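Local coordinates for protein AA9 family lytic polysaccharide monooxygenase D (Myceliophthora thermophila, PDB 5UFV) that oxidatively cleaves cellulose with a copper ion in its active site, using O2 or H2O2 as cosubstrate and giving C1-oxidised products, at residues V116-E121 with L213-K218; H161-P166 with S205-D210; D201-F206 with K218-P223. All blocks are in the same frame, centred on the assembly; numbering follows the deposited sequence.

Contact 1: V116-E121 with L213-K218; sequences VFLDTE and LPQEYK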
ATOM      1  N   VAL A 116       2.113 -22.855 -12.619  1.00 41.03           N
ATOM      2  CA  VAL A 116       1.502 -21.607 -12.195  1.00 38.54           C
ATOM      3  C   VAL A 116       2.337 -20.457 -12.780  1.00 38.10           C
ATOM      4  O   VAL A 116       3.470 -20.211 -12.348  1.00 38.05           O
ATOM      5  CB  VAL A 116       1.471 -21.504 -10.645  1.00 38.17           C
ATOM      6  CG1 VAL A 116       0.929 -20.151 -10.175  1.00 37.65           C
ATOM      7  CG2 VAL A 116       0.653 -22.633 -10.037  1.00 37.58           C
ATOM      8  N   PHE A 117       1.779 -19.760 -13.760  1.00 37.31           N
ATOM      9  CA  PHE A 117       2.447 -18.618 -14.352  1.00 39.09           C
ATOM     10  C   PHE A 117       1.979 -17.304 -13.730  1.00 38.45           C
ATOM     11  O   PHE A 117       1.041 -17.273 -12.920  1.00 37.84           O
ATOM     12  CB  PHE A 117       2.175 -18.579 -15.852  1.00 40.82           C
ATOM     13  CG  PHE A 117       2.468 -19.868 -16.549  1.00 42.31           C
ATOM     14  CD1 PHE A 117       3.743 -20.138 -17.026  1.00 42.75           C
ATOM     15  CD2 PHE A 117       1.463 -20.820 -16.729  1.00 43.36           C
ATOM     16  CE1 PHE A 117       4.008 -21.337 -17.672  1.00 44.56           C
ATOM     17  CE2 PHE A 117       1.727 -22.026 -17.380  1.00 44.93           C
ATOM     18  CZ  PHE A 117       3.001 -22.279 -17.855  1.00 44.94           C
ATOM     19  N   LEU A 118       2.637 -16.223 -14.145  1.00 39.32           N
ATOM     20  CA  LEU A 118       2.305 -14.865 -13.711  1.00 39.84           C
ATOM     21  C   LEU A 118       0.859 -14.531 -14.000  1.00 40.23           C
ATOM     22  O   LEU A 118       0.240 -13.816 -13.212  1.00 42.46           O
ATOM     23  CB  LEU A 118       3.190 -13.813 -14.394  1.00 40.18           C
ATOM     24  CG  LEU A 118       4.684 -13.791 -14.053  1.00 41.71           C
ATOM     25  CD1 LEU A 118       5.425 -12.863 -14.996  1.00 42.98           C
ATOM     26  CD2 LEU A 118       4.954 -13.386 -12.615  1.00 41.30           C
ATOM     27  N   ASP A 119       0.331 -15.038 -15.116  1.00 40.88           N
ATOM     28  CA  ASP A 119      -1.057 -14.770 -15.502  1.00 40.89           C
ATOM     29  C   ASP A 119      -2.060 -15.840 -15.054  1.00 41.68           C
ATOM     30  O   ASP A 119      -3.237 -15.716 -15.346  1.00 41.29           O
ATOM     31  CB  ASP A 119      -1.171 -14.537 -17.010  1.00 41.02           C
ATOM     32  CG  ASP A 119      -1.052 -15.808 -17.828  1.00 43.76           C
ATOM     33  OD1 ASP A 119      -0.488 -16.810 -17.343  1.00 46.17           O
ATOM     34  OD2 ASP A 119      -1.500 -15.793 -18.996  1.00 44.43           O
ATOM     35  N   THR A 120      -1.617 -16.867 -14.331  1.00 41.51           N
ATOM     36  CA  THR A 120      -2.534 -17.911 -13.900  1.00 41.74           C
ATOM     37  C   THR A 120      -3.528 -17.377 -12.870  1.00 41.43           C
ATOM     38  O   THR A 120      -3.140 -16.723 -11.907  1.00 39.39           O
ATOM     39  CB  THR A 120      -1.785 -19.109 -13.310  1.00 42.21           C
ATOM     40  OG1 THR A 120      -1.012 -19.719 -14.343  1.00 44.25           O
ATOM     41  CG2 THR A 120      -2.777 -20.150 -12.714  1.00 42.56           C
ATOM     42  N   GLU A 121      -4.799 -17.713 -13.079  1.00 43.42           N
ATOM     43  CA  GLU A 121      -5.915 -17.227 -12.275  1.00 45.98           C
ATOM     44  C   GLU A 121      -6.217 -18.111 -11.048  1.00 43.28           C
ATOM     45  O   GLU A 121      -6.300 -17.602  -9.943  1.00 39.48           O
ATOM     46  CB  GLU A 121      -7.148 -17.074 -13.169  1.00 51.69           C
ATOM     47  CG  GLU A 121      -8.403 -16.580 -12.455  1.00 57.84           C
ATOM     48  CD  GLU A 121      -8.370 -15.110 -12.045  1.00 60.04           C
ATOM     49  OE1 GLU A 121      -7.424 -14.359 -12.407  1.00 58.44           O
ATOM     50  OE2 GLU A 121      -9.336 -14.709 -11.356  1.00 63.93           O
ATOM     51  N   LEU A 213       8.740 -15.012 -21.185  1.00 64.57           N
ATOM     52  CA  LEU A 213       9.458 -14.191 -20.226  1.00 65.61           C
ATOM     53  C   LEU A 213       9.861 -15.004 -18.994  1.00 63.03           C
ATOM     54  O   LEU A 213       9.320 -16.093 -18.753  1.00 57.90           O
ATOM     55  CB  LEU A 213       8.582 -13.002 -19.789  1.00 65.07           C
ATOM     56  CG  LEU A 213       8.204 -11.989 -20.881  1.00 67.82           C
ATOM     57  CD1 LEU A 213       7.513 -10.787 -20.250  1.00 65.33           C
ATOM     58  CD2 LEU A 213       9.414 -11.560 -21.729  1.00 70.28           C
ATOM     59  N   PRO A 214      10.817 -14.472 -18.209  1.00 62.28           N
ATOM     60  CA  PRO A 214      11.077 -15.076 -16.913  1.00 59.53           C
ATOM     61  C   PRO A 214       9.847 -14.925 -16.041  1.00 54.69           C
ATOM     62  O   PRO A 214       9.244 -13.848 -15.995  1.00 50.45           O
ATOM     63  CB  PRO A 214      12.240 -14.249 -16.337  1.00 61.34           C
ATOM     64  CG  PRO A 214      12.750 -13.406 -17.450  1.00 61.93           C
ATOM     65  CD  PRO A 214      11.642 -13.271 -18.442  1.00 61.33           C
ATOM     66  N   GLN A 215       9.487 -16.011 -15.368  1.00 51.56           N
ATOM     67  CA  GLN A 215       8.351 -16.029 -14.470  1.00 48.97           C
ATOM     68  C   GLN A 215       8.795 -15.634 -13.082  1.00 48.40           C
ATOM     69  O   GLN A 215       8.645 -16.382 -12.139  1.00 51.72           O
ATOM     70  CB  GLN A 215       7.711 -17.417 -14.496  1.00 47.42           C
ATOM     71  CG  GLN A 215       7.182 -17.778 -15.881  1.00 47.25           C
ATOM     72  CD  GLN A 215       6.006 -16.903 -16.282  1.00 45.93           C
ATOM     73  OE1 GLN A 215       4.965 -16.920 -15.630  1.00 44.18           O
ATOM     74  NE2 GLN A 215       6.171 -16.121 -17.341  1.00 46.57           N
ATOM     75  N   GLU A 216       9.381 -14.452 -12.977  1.00 50.04           N
ATOM     76  CA  GLU A 216       9.782 -13.875 -11.694  1.00 51.27           C
ATOM     77  C   GLU A 216       9.220 -12.493 -11.784  1.00 45.45           C
ATOM     78  O   GLU A 216       9.097 -11.978 -12.877  1.00 43.89           O
ATOM     79  CB  GLU A 216      11.305 -13.780 -11.545  1.00 56.77           C
ATOM     80  CG  GLU A 216      12.062 -15.107 -11.632  1.00 64.36           C
ATOM     81  CD  GLU A 216      13.464 -15.000 -12.294  1.00 72.26           C
ATOM     82  OE1 GLU A 216      14.075 -13.893 -12.312  1.00 68.85           O
ATOM     83  OE2 GLU A 216      13.969 -16.041 -12.805  1.00 75.70           O
ATOM     84  N   TYR A 217       8.857 -11.906 -10.651  1.00 41.72           N
ATOM     85  CA  TYR A 217       8.389 -10.527 -10.614  1.00 37.20           C
ATOM     86  C   TYR A 217       9.224  -9.777  -9.604  1.00 37.04           C
ATOM     87  O   TYR A 217       9.269 -10.142  -8.436  1.00 36.36           O
ATOM     88  CB  TYR A 217       6.906 -10.469 -10.231  1.00 35.42           C
ATOM     89  CG  TYR A 217       6.331  -9.068 -10.215  1.00 32.78           C
ATOM     90  CD1 TYR A 217       6.032  -8.420 -11.382  1.00 31.46           C
ATOM     91  CD2 TYR A 217       6.113  -8.401  -9.023  1.00 31.56           C
ATOM     92  CE1 TYR A 217       5.524  -7.141 -11.375  1.00 31.37           C
ATOM     93  CE2 TYR A 217       5.607  -7.112  -8.991  1.00 31.90           C
ATOM     94  CZ  TYR A 217       5.297  -6.481 -10.174  1.00 32.02           C
ATOM     95  OH  TYR A 217       4.797  -5.185 -10.162  1.00 30.23           O
ATOM     96  N   LYS A 218       9.912  -8.743 -10.059  1.00 39.22           N
ATOM     97  CA  LYS A 218      10.601  -7.830  -9.155  1.00 41.74           C
ATOM     98  C   LYS A 218       9.557  -6.802  -8.621  1.00 41.22           C
ATOM     99  O   LYS A 218       8.939  -6.047  -9.387  1.00 42.33           O
ATOM    100  CB  LYS A 218      11.759  -7.154  -9.900  1.00 43.64           C
ATOM    101  CG  LYS A 218      12.519  -6.113  -9.108  1.00 47.76           C
ATOM    102  CD  LYS A 218      13.303  -6.720  -7.952  1.00 54.27           C
ATOM    103  CE  LYS A 218      13.910  -5.637  -7.043  1.00 58.03           C
ATOM    104  NZ  LYS A 218      14.854  -4.706  -7.753  1.00 58.64           N
TER
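Gln-215 reaches across to the loop 116-121 and binds its backbone. The amide N of Leu-118 donates to OE1 of Gln-215 at 2.8 Å, with an N-H...O angle of 164°; the N-H points almost straight at the oxygen, and the C=O...N angle is close to linear. This is the one hydrogen bond between the segments. Gln-215 arrives there with CG beside its own backbone N (chi1 -62°) and a second bend at chi2, which curls the amide round so that NE2 faces its own chain; NE2 makes a weak bond to Leu-213 O at 3.5 Å, an extra hold on the amide's rotation. The same OE1 lies 3.3 Å from Phe-117 CB and meets the Phe-117 ring at its edge, in the ring plane, while ring and amide planes stand 73° apart.

Neither segment is a strand; each contains a turn. Residues 117-120 form a type I beta turn, closed by Thr-120 N to Phe-117 O (3.0 Å), and OG1 of Thr-120 accepts from Phe-117 N at 2.9 Å; Gln-215 is the centre of an inverse gamma turn. Two long loops of the AA9 fold are thus joined at the surface.

Apolar contact centres on Leu-118, the buried residue here. Its side chain passes the end of Gln-215 at a slant, with CG 3.5 Å from OE1, and CD2 approaches Tyr-217 CB at 4.2 Å. Beyond CB the Tyr-217 ring leads away, meets Trp-126 edge-to-face and hydrogen-bonds through OH to Asn-203 O. His-211, outside the two segments, stacks with the Phe-117 ring and hydrogen-bonds to Asp-119 OD1.

Contact 2: H161-P166 with S205-D210; sequences HQANNP and SFNIND
Ala-163 and Asn-164 lie against the chain from Ser-205 to Asn-207, with CA atoms 4.7 Å apart for Ala-163 and Asn-207 and 4.2 Å for Asn-164 and Ser-205. Neither segment is a regular strand. Residues 162-165 make a type II beta turn, in which Asn-164 has positive phi, and residues 207-210 make a type I turn; Asn-207 is also the centre of an inverse gamma turn. The backbones share one hydrogen bond, Asn-164 N to Phe-206 O at 2.9 Å, its donor standing 43° above the carbonyl plane.

The methyl group of Ala-163 faces two side-chain oxygens that come from the same side, 3.6 Å from OD1 of Asn-207 and equally near OD1 of Asn-209. The first oxygen also accepts from Asn-209 N at 3.2 Å, an Asx turn that steadies the Asn-207 amide against its own chain. With CG beside its backbone N (chi1 -58°), Asn-164 brings OD1 over the Phe-206 backbone. Ser-205 OG is 3.6 Å from Pro-166 CD, but its stronger polar partner is Gln-199 O; its approach to Asn-164 O gives a weak hydrogen bond. Farther along, CG2 of Ile-208 packs against His-161 O, and Asn-209 ND2 hydrogen-bonds to Asp-119 OD2.

His-161, probably an O2-binding residue as in its relatives, points its CB away from 205-210, and its side chain lies about 8 Å from the copper ion and about 5 Å from that of the copper ligand His-75. The contact joins the loop that carries this histidine, the connection between antiparallel strands 149-159 and 167-177, to the long loop that follows strand 190-191.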
ATOM      1  N   HIS A 161      -3.770  -8.005 -14.124  1.00 34.07           N
ATOM      2  CA  HIS A 161      -4.489  -8.944 -14.997  1.00 34.49           C
ATOM      3  C   HIS A 161      -4.426  -8.509 -16.452  1.00 37.77           C
ATOM      4  O   HIS A 161      -4.288  -9.378 -17.323  1.00 37.94           O
ATOM      5  CB  HIS A 161      -5.955  -9.132 -14.579  1.00 33.63           C
ATOM      6  CG  HIS A 161      -6.703 -10.171 -15.379  1.00 32.71           C
ATOM      7  ND1 HIS A 161      -7.613  -9.841 -16.364  1.00 32.76           N
ATOM      8  CD2 HIS A 161      -6.705 -11.524 -15.314  1.00 32.27           C
ATOM      9  CE1 HIS A 161      -8.133 -10.940 -16.878  1.00 32.36           C
ATOM     10  NE2 HIS A 161      -7.597 -11.976 -16.262  1.00 32.72           N
ATOM     11  N   GLN A 162      -4.512  -7.193 -16.718  1.00 39.33           N
ATOM     12  CA  GLN A 162      -4.510  -6.661 -18.112  1.00 44.91           C
ATOM     13  C   GLN A 162      -3.111  -6.397 -18.642  1.00 41.63           C
ATOM     14  O   GLN A 162      -2.469  -5.433 -18.231  1.00 41.63           O
ATOM     15  CB  GLN A 162      -5.280  -5.316 -18.248  1.00 50.81           C
ATOM     16  CG  GLN A 162      -6.796  -5.334 -18.095  1.00 58.24           C
ATOM     17  CD  GLN A 162      -7.489  -6.242 -19.107  1.00 66.65           C
ATOM     18  OE1 GLN A 162      -7.359  -6.059 -20.327  1.00 68.42           O
ATOM     19  NE2 GLN A 162      -8.229  -7.241 -18.598  1.00 67.80           N
ATOM     20  N   ALA A 163      -2.660  -7.201 -19.593  1.00 43.12           N
ATOM     21  CA  ALA A 163      -1.366  -6.960 -20.260  1.00 42.72           C
ATOM     22  C   ALA A 163      -1.144  -5.461 -20.562  1.00 42.23           C
ATOM     23  O   ALA A 163      -2.006  -4.796 -21.150  1.00 40.42           O
ATOM     24  CB  ALA A 163      -1.281  -7.771 -21.535  1.00 42.22           C
ATOM     25  N   ASN A 164      -0.001  -4.937 -20.112  1.00 42.66           N
ATOM     26  CA  ASN A 164       0.402  -3.525 -20.356  1.00 45.35           C
ATOM     27  C   ASN A 164      -0.470  -2.446 -19.679  1.00 42.69           C
ATOM     28  O   ASN A 164      -0.228  -1.256 -19.873  1.00 40.93           O
ATOM     29  CB  ASN A 164       0.543  -3.220 -21.879  1.00 45.24           C
ATOM     30  CG  ASN A 164       1.567  -4.132 -22.574  1.00 47.17           C
ATOM     31  OD1 ASN A 164       2.773  -4.010 -22.368  1.00 44.46           O
ATOM     32  ND2 ASN A 164       1.079  -5.058 -23.394  1.00 48.47           N
ATOM     33  N   ASN A 165      -1.450  -2.849 -18.868  1.00 40.93           N
ATOM     34  CA  ASN A 165      -2.408  -1.890 -18.313  1.00 39.67           C
ATOM     35  C   ASN A 165      -2.515  -2.015 -16.806  1.00 35.84           C
ATOM     36  O   ASN A 165      -3.522  -2.459 -16.278  1.00 36.08           O
ATOM     37  CB  ASN A 165      -3.777  -1.996 -19.005  1.00 41.64           C
ATOM     38  CG  ASN A 165      -3.761  -1.432 -20.435  1.00 44.66           C
ATOM     39  OD1 ASN A 165      -3.337  -2.103 -21.394  1.00 48.96           O
ATOM     40  ND2 ASN A 165      -4.219  -0.201 -20.581  1.00 45.36           N
ATOM     41  N   PRO A 166      -1.464  -1.593 -16.102  1.00 34.20           N
ATOM     42  CA  PRO A 166      -1.457  -1.622 -14.643  1.00 34.12           C
ATOM     43  C   PRO A 166      -2.572  -0.760 -14.030  1.00 33.10           C
ATOM     44  O   PRO A 166      -2.991   0.216 -14.626  1.00 35.67           O
ATOM     45  CB  PRO A 166      -0.105  -1.018 -14.294  1.00 33.67           C
ATOM     46  CG  PRO A 166       0.140  -0.056 -15.420  1.00 34.46           C
ATOM     47  CD  PRO A 166      -0.342  -0.797 -16.627  1.00 34.70           C
ATOM     48  N   SER A 205       4.404  -1.943 -16.778  1.00 40.30           N
ATOM     49  CA  SER A 205       3.700  -2.206 -18.033  1.00 41.20           C
ATOM     50  C   SER A 205       4.506  -3.265 -18.754  1.00 43.98           C
ATOM     51  O   SER A 205       5.665  -3.033 -19.105  1.00 42.27           O
ATOM     52  CB  SER A 205       3.608  -0.967 -18.924  1.00 43.54           C
ATOM     53  OG  SER A 205       2.590  -0.062 -18.503  1.00 45.52           O
ATOM     54  N   PHE A 206       3.886  -4.429 -18.957  1.00 46.17           N
ATOM     55  CA  PHE A 206       4.541  -5.571 -19.608  1.00 47.16           C
ATOM     56  C   PHE A 206       3.484  -6.618 -19.966  1.00 45.77           C
ATOM     57  O   PHE A 206       2.340  -6.531 -19.511  1.00 44.15           O
ATOM     58  CB  PHE A 206       5.645  -6.178 -18.706  1.00 46.74           C
ATOM     59  CG  PHE A 206       5.119  -6.880 -17.484  1.00 45.85           C
ATOM     60  CD1 PHE A 206       4.670  -6.153 -16.394  1.00 45.06           C
ATOM     61  CD2 PHE A 206       5.061  -8.269 -17.431  1.00 45.11           C
ATOM     62  CE1 PHE A 206       4.192  -6.800 -15.270  1.00 44.29           C
ATOM     63  CE2 PHE A 206       4.577  -8.922 -16.317  1.00 42.76           C
ATOM     64  CZ  PHE A 206       4.142  -8.190 -15.234  1.00 44.07           C
ATOM     65  N   ASN A 207       3.873  -7.595 -20.777  1.00 45.98           N
ATOM     66  CA  ASN A 207       2.924  -8.586 -21.252  1.00 46.79           C
ATOM     67  C   ASN A 207       2.873  -9.790 -20.334  1.00 45.22           C
ATOM     68  O   ASN A 207       3.587 -10.782 -20.516  1.00 48.68           O
ATOM     69  CB  ASN A 207       3.240  -9.022 -22.673  1.00 48.23           C
ATOM     70  CG  ASN A 207       2.108  -9.816 -23.297  1.00 50.27           C
ATOM     71  OD1 ASN A 207       1.111 -10.151 -22.643  1.00 49.91           O
ATOM     72  ND2 ASN A 207       2.254 -10.123 -24.571  1.00 53.09           N
ATOM     73  N   ILE A 208       1.984  -9.705 -19.362  1.00 41.68           N
ATOM     74  CA  ILE A 208       1.870 -10.721 -18.337  1.00 40.90           C
ATOM     75  C   ILE A 208       1.479 -12.086 -18.920  1.00 40.51           C
ATOM     76  O   ILE A 208       1.808 -13.119 -18.365  1.00 41.09           O
ATOM     77  CB  ILE A 208       0.885 -10.259 -17.216  1.00 39.78           C
ATOM     78  CG1 ILE A 208       1.144 -11.054 -15.934  1.00 37.96           C
ATOM     79  CG2 ILE A 208      -0.583 -10.328 -17.688  1.00 40.61           C
ATOM     80  CD1 ILE A 208       0.424 -10.549 -14.712  1.00 37.44           C
ATOM     81  N   ASN A 209       0.804 -12.077 -20.059  1.00 41.05           N
ATOM     82  CA  ASN A 209       0.365 -13.302 -20.692  1.00 42.15           C
ATOM     83  C   ASN A 209       1.456 -13.913 -21.558  1.00 43.41           C
ATOM     84  O   ASN A 209       1.215 -14.910 -22.203  1.00 43.87           O
ATOM     85  CB  ASN A 209      -0.894 -13.045 -21.536  1.00 42.33           C
ATOM     86  CG  ASN A 209      -1.959 -12.273 -20.771  1.00 40.62           C
ATOM     87  OD1 ASN A 209      -2.361 -11.178 -21.153  1.00 41.68           O
ATOM     88  ND2 ASN A 209      -2.399 -12.833 -19.678  1.00 39.49           N
ATOM     89  N   ASP A 210       2.651 -13.343 -21.563  1.00 44.93           N
ATOM     90  CA  ASP A 210       3.735 -13.899 -22.358  1.00 49.72           C
ATOM     91  C   ASP A 210       4.584 -14.860 -21.535  1.00 53.67           C
ATOM     92  O   ASP A 210       5.434 -14.435 -20.740  1.00 54.83           O
ATOM     93  CB  ASP A 210       4.617 -12.785 -22.894  1.00 50.33           C
ATOM     94  CG  ASP A 210       5.738 -13.291 -23.780  1.00 50.52           C
ATOM     95  OD1 ASP A 210       5.912 -14.519 -23.973  1.00 51.20           O
ATOM     96  OD2 ASP A 210       6.457 -12.423 -24.285  1.00 51.32           O
TER

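Contact 3: D201-F206 with K218-P223; sequences DPNISF and KIPGPP
Asn-203 and Lys-218 bring their backbones no closer than 6.3 Å between CA atoms, and no backbone-to-backbone bond spans the two irregular segments. The link is made by a side chain: ND2 of Asn-203 donates to the carbonyl O of Lys-218 at 2.9 Å, with an N-H...O angle of 154°. The oxygen lies close to the amide plane of Asn-203, whereas the donor sits 46° above the plane of the Lys-218 carbonyl. Asn-203 CG is placed between backbone N and carbonyl carbon (chi1 56°), and from there ND2 faces the Lys-218 carbonyl. The same nitrogen lies 3.7 Å from Pro-220 CA and also passes the aliphatic start of the Lys-218 side chain, whose bent end leads away.

Beside this polar link a small apolar contact forms. Ile-204, buried, sends CD1 onto the ring of Pro-220, reaching its CG at 4.0 Å. Tyr-196 touches the same proline, and Pro-166 and Cys-197 touch Ile-204.

Within 201-206 the chain folds tightly: Asp-201 O accepts both Ile-204 N, at 2.8 Å, and Ser-205 N, at 3.1 Å. This turn presents Asn-203 and Ile-204, neighbours in sequence, to the other segment. On the far segment Pro-220 O and Pro-222 O both accept from Lys-103 NZ, fastening the proline-rich chain to strand 101-107. Long loops around a beta-sandwich core are a hallmark of the AA9 fold; here one side-chain-to-backbone bond ties the chain after strand 190-191 back to itself.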
ATOM      1  N   ASP A 201       8.347   0.921 -16.900  1.00 39.42           N
ATOM      2  CA  ASP A 201       9.204  -0.070 -16.262  1.00 39.75           C
ATOM      3  C   ASP A 201       8.653  -1.484 -16.501  1.00 41.16           C
ATOM      4  O   ASP A 201       7.437  -1.674 -16.593  1.00 40.91           O
ATOM      5  CB  ASP A 201       9.316   0.170 -14.762  1.00 39.69           C
ATOM      6  CG  ASP A 201      10.101   1.440 -14.404  1.00 41.23           C
ATOM      7  OD1 ASP A 201      10.720   2.076 -15.290  1.00 42.56           O
ATOM      8  OD2 ASP A 201      10.084   1.807 -13.195  1.00 41.74           O
ATOM      9  N   PRO A 202       9.546  -2.486 -16.588  1.00 42.38           N
ATOM     10  CA  PRO A 202       9.164  -3.858 -16.996  1.00 42.49           C
ATOM     11  C   PRO A 202       8.455  -4.680 -15.909  1.00 41.23           C
ATOM     12  O   PRO A 202       8.010  -5.802 -16.169  1.00 42.04           O
ATOM     13  CB  PRO A 202      10.514  -4.514 -17.355  1.00 42.78           C
ATOM     14  CG  PRO A 202      11.551  -3.742 -16.600  1.00 42.74           C
ATOM     15  CD  PRO A 202      11.000  -2.364 -16.320  1.00 42.58           C
ATOM     16  N   ASN A 203       8.413  -4.140 -14.697  1.00 37.61           N
ATOM     17  CA  ASN A 203       7.538  -4.644 -13.678  1.00 35.75           C
ATOM     18  C   ASN A 203       6.279  -3.760 -13.504  1.00 34.68           C
ATOM     19  O   ASN A 203       5.538  -3.939 -12.548  1.00 33.44           O
ATOM     20  CB  ASN A 203       8.300  -4.809 -12.355  1.00 34.93           C
ATOM     21  CG  ASN A 203       8.978  -3.535 -11.892  1.00 35.48           C
ATOM     22  OD1 ASN A 203       8.897  -2.479 -12.529  1.00 35.22           O
ATOM     23  ND2 ASN A 203       9.678  -3.640 -10.775  1.00 36.71           N
ATOM     24  N   ILE A 204       6.021  -2.843 -14.437  1.00 35.09           N
ATOM     25  CA  ILE A 204       4.823  -2.004 -14.381  1.00 36.12           C
ATOM     26  C   ILE A 204       3.907  -2.230 -15.575  1.00 37.86           C
ATOM     27  O   ILE A 204       2.761  -2.649 -15.395  1.00 40.65           O
ATOM     28  CB  ILE A 204       5.198  -0.517 -14.266  1.00 36.08           C
ATOM     29  CG1 ILE A 204       6.017  -0.274 -12.971  1.00 36.27           C
ATOM     30  CG2 ILE A 204       3.960   0.358 -14.362  1.00 33.68           C
ATOM     31  CD1 ILE A 204       5.280  -0.558 -11.668  1.00 34.76           C
ATOM     32  N   SER A 205       4.404  -1.943 -16.778  1.00 40.30           N
ATOM     33  CA  SER A 205       3.700  -2.206 -18.033  1.00 41.20           C
ATOM     34  C   SER A 205       4.506  -3.265 -18.754  1.00 43.98           C
ATOM     35  O   SER A 205       5.665  -3.033 -19.105  1.00 42.27           O
ATOM     36  CB  SER A 205       3.608  -0.967 -18.924  1.00 43.54           C
ATOM     37  OG  SER A 205       2.590  -0.062 -18.503  1.00 45.52           O
ATOM     38  N   PHE A 206       3.886  -4.429 -18.957  1.00 46.17           N
ATOM     39  CA  PHE A 206       4.541  -5.571 -19.608  1.00 47.16           C
ATOM     40  C   PHE A 206       3.484  -6.618 -19.966  1.00 45.77           C
ATOM     41  O   PHE A 206       2.340  -6.531 -19.511  1.00 44.15           O
ATOM     42  CB  PHE A 206       5.645  -6.178 -18.706  1.00 46.74           C
ATOM     43  CG  PHE A 206       5.119  -6.880 -17.484  1.00 45.85           C
ATOM     44  CD1 PHE A 206       4.670  -6.153 -16.394  1.00 45.06           C
ATOM     45  CD2 PHE A 206       5.061  -8.269 -17.431  1.00 45.11           C
ATOM     46  CE1 PHE A 206       4.192  -6.800 -15.270  1.00 44.29           C
ATOM     47  CE2 PHE A 206       4.577  -8.922 -16.317  1.00 42.76           C
ATOM     48  CZ  PHE A 206       4.142  -8.190 -15.234  1.00 44.07           C
ATOM     49  N   LYS A 218       9.912  -8.743 -10.059  1.00 39.22           N
ATOM     50  CA  LYS A 218      10.601  -7.830  -9.155  1.00 41.74           C
ATOM     51  C   LYS A 218       9.557  -6.802  -8.621  1.00 41.22           C
ATOM     52  O   LYS A 218       8.939  -6.047  -9.387  1.00 42.33           O
ATOM     53  CB  LYS A 218      11.759  -7.154  -9.900  1.00 43.64           C
ATOM     54  CG  LYS A 218      12.519  -6.113  -9.108  1.00 47.76           C
ATOM     55  CD  LYS A 218      13.303  -6.720  -7.952  1.00 54.27           C
ATOM     56  CE  LYS A 218      13.910  -5.637  -7.043  1.00 58.03           C
ATOM     57  NZ  LYS A 218      14.854  -4.706  -7.753  1.00 58.64           N
ATOM     58  N   ILE A 219       9.362  -6.769  -7.313  1.00 37.87           N
ATOM     59  CA  ILE A 219       8.435  -5.811  -6.727  1.00 35.61           C
ATOM     60  C   ILE A 219       8.988  -4.372  -6.874  1.00 35.13           C
ATOM     61  O   ILE A 219      10.147  -4.094  -6.571  1.00 35.31           O
ATOM     62  CB  ILE A 219       8.108  -6.189  -5.260  1.00 34.80           C
ATOM     63  CG1 ILE A 219       7.448  -7.576  -5.213  1.00 33.68           C
ATOM     64  CG2 ILE A 219       7.128  -5.208  -4.631  1.00 35.59           C
ATOM     65  CD1 ILE A 219       7.257  -8.139  -3.822  1.00 33.17           C
ATOM     66  N   PRO A 220       8.158  -3.450  -7.368  1.00 34.25           N
ATOM     67  CA  PRO A 220       8.650  -2.078  -7.555  1.00 33.73           C
ATOM     68  C   PRO A 220       8.898  -1.333  -6.260  1.00 33.00           C
ATOM     69  O   PRO A 220       8.453  -1.760  -5.200  1.00 31.40           O
ATOM     70  CB  PRO A 220       7.540  -1.393  -8.340  1.00 33.49           C
ATOM     71  CG  PRO A 220       6.339  -2.244  -8.182  1.00 33.33           C
ATOM     72  CD  PRO A 220       6.804  -3.645  -7.911  1.00 33.72           C
ATOM     73  N   GLY A 221       9.622  -0.228  -6.371  1.00 32.93           N
ATOM     74  CA  GLY A 221      10.014   0.575  -5.227  1.00 33.93           C
ATOM     75  C   GLY A 221      11.310   0.063  -4.602  1.00 36.03           C
ATOM     76  O   GLY A 221      11.836  -0.964  -5.028  1.00 34.95           O
ATOM     77  N   PRO A 222      11.812   0.764  -3.567  1.00 36.75           N
ATOM     78  CA  PRO A 222      13.047   0.429  -2.882  1.00 38.07           C
ATOM     79  C   PRO A 222      12.902  -0.807  -2.015  1.00 39.38           C
ATOM     80  O   PRO A 222      11.782  -1.208  -1.738  1.00 38.62           O
ATOM     81  CB  PRO A 222      13.320   1.662  -1.991  1.00 38.47           C
ATOM     82  CG  PRO A 222      12.324   2.698  -2.396  1.00 38.65           C
ATOM     83  CD  PRO A 222      11.166   1.944  -2.970  1.00 36.83           C
ATOM     84  N   PRO A 223      14.034  -1.398  -1.568  1.00 41.49           N
ATOM     85  CA  PRO A 223      13.982  -2.513  -0.621  1.00 41.00           C
ATOM     86  C   PRO A 223      13.182  -2.140   0.598  1.00 39.86           C
ATOM     87  O   PRO A 223      13.103  -0.975   0.935  1.00 39.95           O
ATOM     88  CB  PRO A 223      15.451  -2.711  -0.205  1.00 43.61           C
ATOM     89  CG  PRO A 223      16.176  -1.481  -0.653  1.00 44.92           C
ATOM     90  CD  PRO A 223      15.417  -0.960  -1.835  1.00 43.13           C
TER

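How the contacts relate
From the N terminus, the loop 116-121 comes first, between strands 101-107 and 136-141, then 161-166, between strands 149-159 and 167-177. The remaining segments all belong to the long chain after strand 190-191. Contact 1 closes the widest loop, and contact 2 is nested wholly inside it. Contact 3 closes a short loop of 11 residues; it crosses contact 1, with which it shares Lys-218, and starts where contact 2 ends, sharing Ser-205 and Phe-206. Contacts 1 and 2 fasten the long C-terminal chain to the loops after strands 101-107 and 149-159, while contact 3 folds it on itself. Pro-166 CB, packed on Ile-204 O, joins contacts 2 and 3.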